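Local coordinates for L-fuculose phosphate aldolase (Streptococcus pneumoniae, PDB 4C24), which belongs to the class II aldolase and adducin family, binds zinc, and is built on the AraD-like alpha/beta fold and assembled from four copies of the chain, at residues Y81-Q86 against L141-A146; A95-T101 against H160-A166; A122-K126 against G151-V155. All coordinates share one frame; numbering follows the deposited sequence.

Helix 80-89 leads into strand 95-99, a central strand of the mixed sheet, and the chain then passes through helix 103-110 to the loop at 122-126. After strand 130-131, helix 139-149 closes interaction 1 against helix 80-89, so that two helices pair beside the sheet. Next come residues 151-155, which close the short loop of interaction 3, and strand 161-166, which closes interaction 2 against strand 95-99. Interaction 3 therefore lies wholly within the span of interaction 2, while interaction 1 crosses both. Met82 and Gln86 pack on Leu163, joining interactions 1 and 2, and strand 161-166 pairs with residues 153-155, joining 2 and 3.

Interaction 1: residues Y81-Q86 against L141-A146; sequences YMHLIQ and LAVNAA
Helices 80-89 and 139-149 pack as a pair beside the central sheet of this alpha/beta fold; the axes of 81-86 and 141-146 approach to 8.3 Å with N-to-C directions 43° apart, and Met82 CA lies 3.9 Å from Ala142 CA. The small methyl of Ala142 permits this closeness, its CB lying 3.5 Å from Met82 CA, while Tyr81 brings its ring alongside, CD2 being 3.4 Å from the same CB. A chi1 of 173° swings the Met82 chain toward Leu141 and Ala145, which its sulfur touches; the flexible thioether suits a buried seam near the zinc site, where Met82 also touches His98. Ile85 uses both branches: CG2 lies against the methyls of Ala142 and Ala146, whereas CD1 extends to Val143 CG2, 3.9 Å away. The polar exception is Gln86. Its chain bends at chi2 (-80°), bringing the amide beside Ala146, with NE2 3.3 Å from Ala146 CA. Two waters bridge the helices there. One donates to Gln86 OE1 and Ala146 O; the other accepts from Gln86 NE2, 2.7 Å away, and donates to the carbonyl oxygens of Met82 and Ala142, at 2.8 Å from Met82 O.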
loop_
_atom_site.group_PDB
_atom_site.type_symbol
_atom_site.label_atom_id
_atom_site.label_comp_id
_atom_site.label_asym_id
_atom_site.label_seq_id
_atom_site.Cartn_x
_atom_site.Cartn_y
_atom_site.Cartn_z
ATOM N N TYR A 81 -12.835 9.647 -27.979
ATOM C CA TYR A 81 -12.144 10.421 -28.988
ATOM C C TYR A 81 -10.671 10.635 -28.647
ATOM O O TYR A 81 -9.819 10.648 -29.547
ATOM C CB TYR A 81 -12.892 11.709 -29.282
ATOM C CG TYR A 81 -12.277 12.531 -30.383
ATOM C CD1 TYR A 81 -12.062 12.022 -31.666
ATOM C CD2 TYR A 81 -11.913 13.844 -30.131
ATOM C CE1 TYR A 81 -11.509 12.789 -32.677
ATOM C CE2 TYR A 81 -11.341 14.613 -31.119
ATOM C CZ TYR A 81 -11.131 14.106 -32.381
ATOM O OH TYR A 81 -10.571 14.853 -33.369
ATOM N N MET A 82 -10.359 10.652 -27.353
ATOM C CA MET A 82 -8.954 10.673 -26.960
ATOM C C MET A 82 -8.223 9.419 -27.444
ATOM O O MET A 82 -7.094 9.468 -27.885
ATOM C CB MET A 82 -8.816 10.867 -25.458
ATOM C CG MET A 82 -7.398 10.739 -24.970
ATOM S SD MET A 82 -7.159 11.352 -23.294
ATOM C CE MET A 82 -8.183 10.165 -22.414
ATOM N N HIS A 83 -8.910 8.262 -27.420
ATOM C CA HIS A 83 -8.297 7.074 -27.982
ATOM C C HIS A 83 -8.264 7.108 -29.496
ATOM O O HIS A 83 -7.212 6.886 -30.117
ATOM C CB HIS A 83 -9.125 5.807 -27.589
ATOM C CG HIS A 83 -9.062 5.456 -26.135
ATOM N ND1 HIS A 83 -8.521 4.271 -25.671
ATOM C CD2 HIS A 83 -9.435 6.159 -25.031
ATOM C CE1 HIS A 83 -8.611 4.236 -24.352
ATOM N NE2 HIS A 83 -9.127 5.387 -23.933
ATOM N N LEU A 84 -9.416 7.409 -30.101
ATOM C CA LEU A 84 -9.543 7.371 -31.545
ATOM C C LEU A 84 -8.546 8.283 -32.278
ATOM O O LEU A 84 -7.956 7.884 -33.280
ATOM C CB LEU A 84 -10.970 7.691 -31.949
ATOM C CG LEU A 84 -11.324 7.447 -33.414
ATOM C CD1 LEU A 84 -11.138 5.975 -33.821
ATOM C CD2 LEU A 84 -12.731 7.952 -33.716
ATOM N N ILE A 85 -8.328 9.499 -31.749
ATOM C CA ILE A 85 -7.423 10.423 -32.432
ATOM C C ILE A 85 -5.977 9.903 -32.450
ATOM O O ILE A 85 -5.210 10.184 -33.375
ATOM C CB ILE A 85 -7.518 11.836 -31.826
ATOM C CG1 ILE A 85 -6.979 12.864 -32.815
ATOM C CG2 ILE A 85 -6.860 11.920 -30.447
ATOM C CD1 ILE A 85 -7.097 14.286 -32.299
ATOM N N GLN A 86 -5.605 9.108 -31.441
ATOM C CA GLN A 86 -4.315 8.466 -31.480
ATOM C C GLN A 86 -4.244 7.510 -32.655
ATOM O O GLN A 86 -3.294 7.508 -33.401
ATOM C CB GLN A 86 -4.000 7.748 -30.171
ATOM C CG GLN A 86 -4.055 8.638 -28.933
ATOM C CD GLN A 86 -2.794 9.487 -28.752
ATOM O OE1 GLN A 86 -1.766 9.249 -29.391
ATOM N NE2 GLN A 86 -2.853 10.422 -27.809
ATOM N N LEU A 141 -9.219 17.837 -24.970
ATOM C CA LEU A 141 -8.381 16.872 -24.253
ATOM C C LEU A 141 -7.770 15.871 -25.227
ATOM O O LEU A 141 -6.575 15.583 -25.157
ATOM C CB LEU A 141 -9.145 16.163 -23.137
ATOM C CG LEU A 141 -8.299 15.159 -22.357
ATOM C CD1 LEU A 141 -7.095 15.827 -21.701
ATOM C CD2 LEU A 141 -9.153 14.444 -21.325
ATOM N N ALA A 142 -8.595 15.383 -26.172
ATOM C CA ALA A 142 -8.093 14.440 -27.162
ATOM C C ALA A 142 -6.923 15.012 -27.959
ATOM O O ALA A 142 -5.904 14.365 -28.132
ATOM C CB ALA A 142 -9.208 13.993 -28.102
ATOM N N VAL A 143 -7.093 16.251 -28.436
ATOM C CA VAL A 143 -6.031 16.896 -29.197
ATOM C C VAL A 143 -4.773 17.171 -28.334
ATOM O O VAL A 143 -3.664 16.898 -28.757
ATOM C CB VAL A 143 -6.547 18.189 -29.865
ATOM C CG1 VAL A 143 -5.398 19.047 -30.414
ATOM C CG2 VAL A 143 -7.566 17.862 -30.939
ATOM N N ASN A 144 -4.983 17.663 -27.121
ATOM C CA ASN A 144 -3.879 17.965 -26.200
ATOM C C ASN A 144 -3.058 16.719 -25.894
ATOM O O ASN A 144 -1.843 16.736 -25.889
ATOM C CB ASN A 144 -4.382 18.611 -24.907
ATOM C CG ASN A 144 -4.955 20.005 -25.124
ATOM O OD1 ASN A 144 -4.910 20.571 -26.236
ATOM N ND2 ASN A 144 -5.531 20.550 -24.061
ATOM N N ALA A 145 -3.758 15.592 -25.697
ATOM C CA ALA A 145 -3.100 14.332 -25.421
ATOM C C ALA A 145 -2.339 13.791 -26.631
ATOM O O ALA A 145 -1.241 13.284 -26.485
ATOM C CB ALA A 145 -4.143 13.302 -24.962
ATOM N N ALA A 146 -2.946 13.889 -27.820
ATOM C CA ALA A 146 -2.272 13.476 -29.052
ATOM C C ALA A 146 -0.959 14.225 -29.205
ATOM O O ALA A 146 0.071 13.633 -29.406
ATOM C CB ALA A 146 -3.164 13.691 -30.266
HETATM O O HOH W 1 -5.285 11.564 -27.546
HETATM O O HOH W 2 0.316 10.985 -30.177
#

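Interaction 2: residues A95-T101 against H160-A166; sequences AIIHAHT and HGILAGA. With ZN (zinc ion), chain B.
Strands 95-99 and 161-166 run antiparallel in the middle of the mixed sheet, their axes 4.7 Å apart at closest approach and their directions 165° apart, and the zinc site of this class II aldolase is built at one end of the pair. Ala95 with Ala166, Ile97 with Ala164 and Ala99 with Ile162 are the hydrogen-bonded pairs, each joined by two backbone bonds. Their side chains lie on one face, where Ala164 and Ile162 meet helix 169-192; the small alanines suit that close cover. On the other face Leu163 CD1 touches both Ile96 CG2, 3.5 Å away, and His98 CB, giving the sheet an apolar surface toward helix 80-89.

The zinc ion is held by NE2 of His98, His100 and His160, each at 2.0 Å, and by a water at 2.1 Å. Histidine suits the task because NE2 can bind metal while ND1 remains available for a second bond. With chi1 at 164°, the His98 ring is directed along the sheet to the metal, and ND1 donates to Ile162 O at 2.8 Å. This bond is bent, 139° at the hydrogen, with the donor above the carbonyl plane; Ala99 N reaches the same oxygen from the opposite face. Together with the zinc bond, this second-shell grip helps fix the ring's rotation. The His160 ring stands nearly perpendicular to both others. Tyr119 of a second subunit meets His160 edge-to-face and also packs on His100, bringing the subunit interface up to the metal. His160 O, hydrogen-bonded to His118 NE2 of that second subunit, sits over one face of the His100 ring, 3.7 Å from His100 CG.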
loop_
_atom_site.group_PDB
_atom_site.type_symbol
_atom_site.label_atom_id
_atom_site.label_comp_id
_atom_site.label_asym_id
_atom_site.label_seq_id
_atom_site.Cartn_x
_atom_site.Cartn_y
_atom_site.Cartn_z
ATOM N N ALA A 95 -3.226 -0.344 -29.318
ATOM C CA ALA A 95 -3.977 -0.544 -28.095
ATOM C C ALA A 95 -3.643 0.586 -27.153
ATOM O O ALA A 95 -2.485 1.007 -27.107
ATOM C CB ALA A 95 -3.634 -1.877 -27.458
ATOM N N ILE A 96 -4.640 1.043 -26.404
ATOM C CA ILE A 96 -4.483 2.208 -25.528
ATOM C C ILE A 96 -5.164 1.949 -24.208
ATOM O O ILE A 96 -6.299 1.401 -24.152
ATOM C CB ILE A 96 -5.100 3.456 -26.181
ATOM C CG1 ILE A 96 -4.306 3.794 -27.428
ATOM C CG2 ILE A 96 -5.098 4.663 -25.227
ATOM C CD1 ILE A 96 -4.894 4.889 -28.301
ATOM N N ILE A 97 -4.509 2.362 -23.125
ATOM C CA ILE A 97 -5.114 2.311 -21.825
ATOM C C ILE A 97 -5.056 3.679 -21.211
ATOM O O ILE A 97 -3.981 4.329 -21.254
ATOM C CB ILE A 97 -4.400 1.303 -20.902
ATOM C CG1 ILE A 97 -4.528 -0.130 -21.489
ATOM C CG2 ILE A 97 -4.960 1.397 -19.486
ATOM C CD1 ILE A 97 -3.778 -1.181 -20.696
ATOM N N HIS A 98 -6.192 4.129 -20.689
ATOM C CA HIS A 98 -6.250 5.356 -19.874
ATOM C C HIS A 98 -6.616 4.965 -18.453
ATOM O O HIS A 98 -7.552 4.165 -18.206
ATOM C CB HIS A 98 -7.251 6.335 -20.462
ATOM C CG HIS A 98 -7.672 7.431 -19.522
ATOM N ND1 HIS A 98 -6.797 8.398 -19.072
ATOM C CD2 HIS A 98 -8.869 7.712 -18.951
ATOM C CE1 HIS A 98 -7.439 9.219 -18.260
ATOM N NE2 HIS A 98 -8.706 8.845 -18.183
ATOM N N ALA A 99 -5.877 5.506 -17.489
ATOM C CA ALA A 99 -6.099 5.174 -16.112
ATOM C C ALA A 99 -5.882 6.370 -15.218
ATOM O O ALA A 99 -5.148 7.274 -15.604
ATOM C CB ALA A 99 -5.186 4.035 -15.688
ATOM N N HIS A 100 -6.529 6.385 -14.068
ATOM C CA HIS A 100 -6.247 7.376 -13.017
ATOM C C HIS A 100 -5.426 6.635 -11.988
ATOM O O HIS A 100 -5.967 6.003 -11.073
ATOM C CB HIS A 100 -7.537 7.907 -12.407
ATOM C CG HIS A 100 -8.476 8.534 -13.401
ATOM N ND1 HIS A 100 -9.563 9.279 -13.018
ATOM C CD2 HIS A 100 -8.482 8.526 -14.758
ATOM C CE1 HIS A 100 -10.232 9.663 -14.102
ATOM N NE2 HIS A 100 -9.570 9.248 -15.170
ATOM N N THR A 101 -4.116 6.608 -12.198
ATOM C CA THR A 101 -3.242 5.912 -11.273
ATOM C C THR A 101 -2.854 6.825 -10.097
ATOM O O THR A 101 -3.501 7.869 -9.862
ATOM C CB THR A 101 -2.033 5.316 -12.002
ATOM O OG1 THR A 101 -1.220 6.393 -12.489
ATOM C CG2 THR A 101 -2.472 4.383 -13.154
ATOM N N HIS A 160 -5.618 14.870 -14.025
ATOM C CA HIS A 160 -6.500 13.800 -14.533
ATOM C C HIS A 160 -5.905 12.415 -14.410
ATOM O O HIS A 160 -6.397 11.606 -13.611
ATOM C CB HIS A 160 -6.881 14.121 -15.971
ATOM C CG HIS A 160 -7.912 13.203 -16.549
ATOM N ND1 HIS A 160 -8.729 13.572 -17.588
ATOM C CD2 HIS A 160 -8.247 11.922 -16.228
ATOM C CE1 HIS A 160 -9.528 12.549 -17.893
ATOM N NE2 HIS A 160 -9.248 11.541 -17.083
ATOM N N GLY A 161 -4.868 12.113 -15.173
ATOM C CA GLY A 161 -4.323 10.755 -15.150
ATOM C C GLY A 161 -3.300 10.497 -16.212
ATOM O O GLY A 161 -2.495 11.364 -16.532
ATOM N N ILE A 162 -3.315 9.300 -16.775
ATOM C CA ILE A 162 -2.309 8.885 -17.707
ATOM C C ILE A 162 -2.989 8.237 -18.905
ATOM O O ILE A 162 -4.087 7.677 -18.778
ATOM C CB ILE A 162 -1.329 7.883 -17.040
ATOM C CG1 ILE A 162 -0.111 7.580 -17.909
ATOM C CG2 ILE A 162 -2.040 6.578 -16.671
ATOM C CD1 ILE A 162 0.941 6.740 -17.223
ATOM N N LEU A 163 -2.338 8.333 -20.044
ATOM C CA LEU A 163 -2.700 7.643 -21.261
ATOM C C LEU A 163 -1.457 6.936 -21.775
ATOM O O LEU A 163 -0.376 7.528 -21.853
ATOM C CB LEU A 163 -3.218 8.622 -22.318
ATOM C CG LEU A 163 -3.864 8.074 -23.596
ATOM C CD1 LEU A 163 -5.265 7.587 -23.243
ATOM C CD2 LEU A 163 -3.975 9.136 -24.699
ATOM N N ALA A 164 -1.585 5.653 -22.129
ATOM C CA ALA A 164 -0.472 4.927 -22.717
ATOM C C ALA A 164 -0.938 4.132 -23.921
ATOM O O ALA A 164 -2.086 3.713 -23.968
ATOM C CB ALA A 164 0.174 3.997 -21.699
ATOM N N GLY A 165 -0.032 3.913 -24.861
ATOM C CA GLY A 165 -0.343 3.138 -26.054
ATOM C C GLY A 165 0.784 2.228 -26.455
ATOM O O GLY A 165 1.962 2.497 -26.191
ATOM N N ALA A 166 0.430 1.115 -27.092
ATOM C CA ALA A 166 1.440 0.204 -27.586
ATOM C C ALA A 166 0.847 -0.660 -28.672
ATOM O O ALA A 166 -0.261 -0.413 -29.116
ATOM C CB ALA A 166 1.974 -0.665 -26.453
HETATM ZN ZN ZN B . -10.075 9.720 -17.041
HETATM O O HOH W 3 -11.942 10.113 -17.889
#

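Interaction 3: residues A122-K126 against G151-V155; sequences AVAGK and GRRAV. With EDO (1,2-ethanediol), chain F.
Arg152 packs against Gly125 and Lys126, with its CD 3.9 Å from Gly125 CA. CG stands anti to the carbonyl carbon (chi1 -58°) and a bend at chi2 (-68°) brings the guanidinium group beside Lys126, whose backbone N lies over one face. Glycine suits position 125 because its backbone angles, with phi at 153°, and the nearby Arg152 CD exclude a side chain. Protein acceptors hold the arginine: NH1 donates to Gly151 O at 3.1 Å, coming from above the carbonyl plane while the oxygen lies in the guanidinium plane, and NH2 forms a salt bridge with Asp127. A 1,2-ethanediol, probably from the crystallisation liquor, also accepts from both nitrogens, with NH2 2.9 Å from its O1. The extended Lys126 chain carries CE past Arg152 NH2, 3.7 Å away, and NZ on to a salt bridge with Asp200.

The backbones are joined by Arg153 N donating to Ala124 O at 2.9 Å. Small side chains allow Ala124 CB to touch Ala154 CB at 3.9 Å. The contact thus ties the loop to the start of strand 154-157, with helix 169-192 packing on Ala124 and Ala154 and helix 200-210 on Val123.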
loop_
_atom_site.group_PDB
_atom_site.type_symbol
_atom_site.label_atom_id
_atom_site.label_comp_id
_atom_site.label_asym_id
_atom_site.label_seq_id
_atom_site.Cartn_x
_atom_site.Cartn_y
_atom_site.Cartn_z
ATOM N N ALA A 122 12.169 4.170 -20.337
ATOM C CA ALA A 122 12.386 3.941 -21.774
ATOM C C ALA A 122 11.310 3.093 -22.468
ATOM O O ALA A 122 11.203 3.117 -23.688
ATOM C CB ALA A 122 13.756 3.357 -22.027
ATOM N N VAL A 123 10.484 2.394 -21.697
ATOM C CA VAL A 123 9.307 1.775 -22.326
ATOM C C VAL A 123 8.360 2.811 -22.948
ATOM O O VAL A 123 7.626 2.511 -23.875
ATOM C CB VAL A 123 8.528 0.846 -21.375
ATOM C CG1 VAL A 123 9.423 -0.282 -20.889
ATOM C CG2 VAL A 123 7.879 1.625 -20.229
ATOM N N ALA A 124 8.379 4.046 -22.432
ATOM C CA ALA A 124 7.566 5.101 -22.979
ATOM C C ALA A 124 8.364 6.136 -23.778
ATOM O O ALA A 124 7.853 6.680 -24.739
ATOM C CB ALA A 124 6.786 5.764 -21.866
ATOM N N GLY A 125 9.610 6.385 -23.382
ATOM C CA GLY A 125 10.468 7.387 -24.040
ATOM C C GLY A 125 11.489 7.914 -23.054
ATOM O O GLY A 125 11.636 7.375 -21.968
ATOM N N LYS A 126 12.224 8.961 -23.420
ATOM C CA LYS A 126 13.226 9.485 -22.455
ATOM C C LYS A 126 12.582 10.189 -21.269
ATOM O O LYS A 126 13.204 10.354 -20.213
ATOM C CB LYS A 126 14.262 10.388 -23.139
ATOM C CG LYS A 126 13.703 11.701 -23.647
ATOM C CD LYS A 126 14.803 12.633 -24.137
ATOM C CE LYS A 126 14.183 13.972 -24.475
ATOM N NZ LYS A 126 15.222 14.852 -25.115
ATOM N N GLY A 151 5.890 11.132 -30.242
ATOM C CA GLY A 151 7.233 10.636 -29.977
ATOM C C GLY A 151 7.377 9.842 -28.689
ATOM O O GLY A 151 8.485 9.506 -28.276
ATOM N N ARG A 152 6.245 9.531 -28.064
ATOM C CA ARG A 152 6.226 8.806 -26.802
ATOM C C ARG A 152 5.134 7.764 -26.851
ATOM O O ARG A 152 4.248 7.818 -27.714
ATOM C CB ARG A 152 5.945 9.745 -25.630
ATOM C CG ARG A 152 6.941 10.902 -25.481
ATOM C CD ARG A 152 8.331 10.423 -25.084
ATOM N NE ARG A 152 9.202 11.558 -24.758
ATOM C CZ ARG A 152 9.882 12.244 -25.655
ATOM N NH1 ARG A 152 9.846 11.904 -26.933
ATOM N NH2 ARG A 152 10.612 13.272 -25.252
ATOM N N ARG A 153 5.185 6.852 -25.896
ATOM C CA ARG A 153 4.129 5.855 -25.722
ATOM C C ARG A 153 3.294 6.084 -24.465
ATOM O O ARG A 153 2.433 5.268 -24.122
ATOM C CB ARG A 153 4.724 4.448 -25.740
ATOM C CG ARG A 153 5.102 3.985 -27.141
ATOM C CD ARG A 153 5.429 2.506 -27.192
ATOM N NE ARG A 153 4.975 1.946 -28.461
ATOM C CZ ARG A 153 4.963 0.650 -28.746
ATOM N NH1 ARG A 153 5.393 -0.239 -27.855
ATOM N NH2 ARG A 153 4.512 0.244 -29.928
ATOM N N ALA A 154 3.514 7.199 -23.760
ATOM C CA ALA A 154 2.651 7.565 -22.656
ATOM C C ALA A 154 2.643 9.064 -22.527
ATOM O O ALA A 154 3.571 9.717 -23.000
ATOM C CB ALA A 154 3.111 6.923 -21.360
ATOM N N VAL A 155 1.603 9.569 -21.885
ATOM C CA VAL A 155 1.458 11.005 -21.629
ATOM C C VAL A 155 0.651 11.202 -20.363
ATOM O O VAL A 155 -0.269 10.432 -20.078
ATOM C CB VAL A 155 0.822 11.749 -22.829
ATOM C CG1 VAL A 155 -0.613 11.338 -23.070
ATOM C CG2 VAL A 155 0.866 13.254 -22.650
HETATM C C1 EDO F . 11.145 15.768 -27.985
HETATM O O1 EDO F . 11.898 15.375 -26.840
HETATM C C2 EDO F . 11.589 14.905 -29.151
HETATM O O2 EDO F . 11.488 13.530 -28.774
#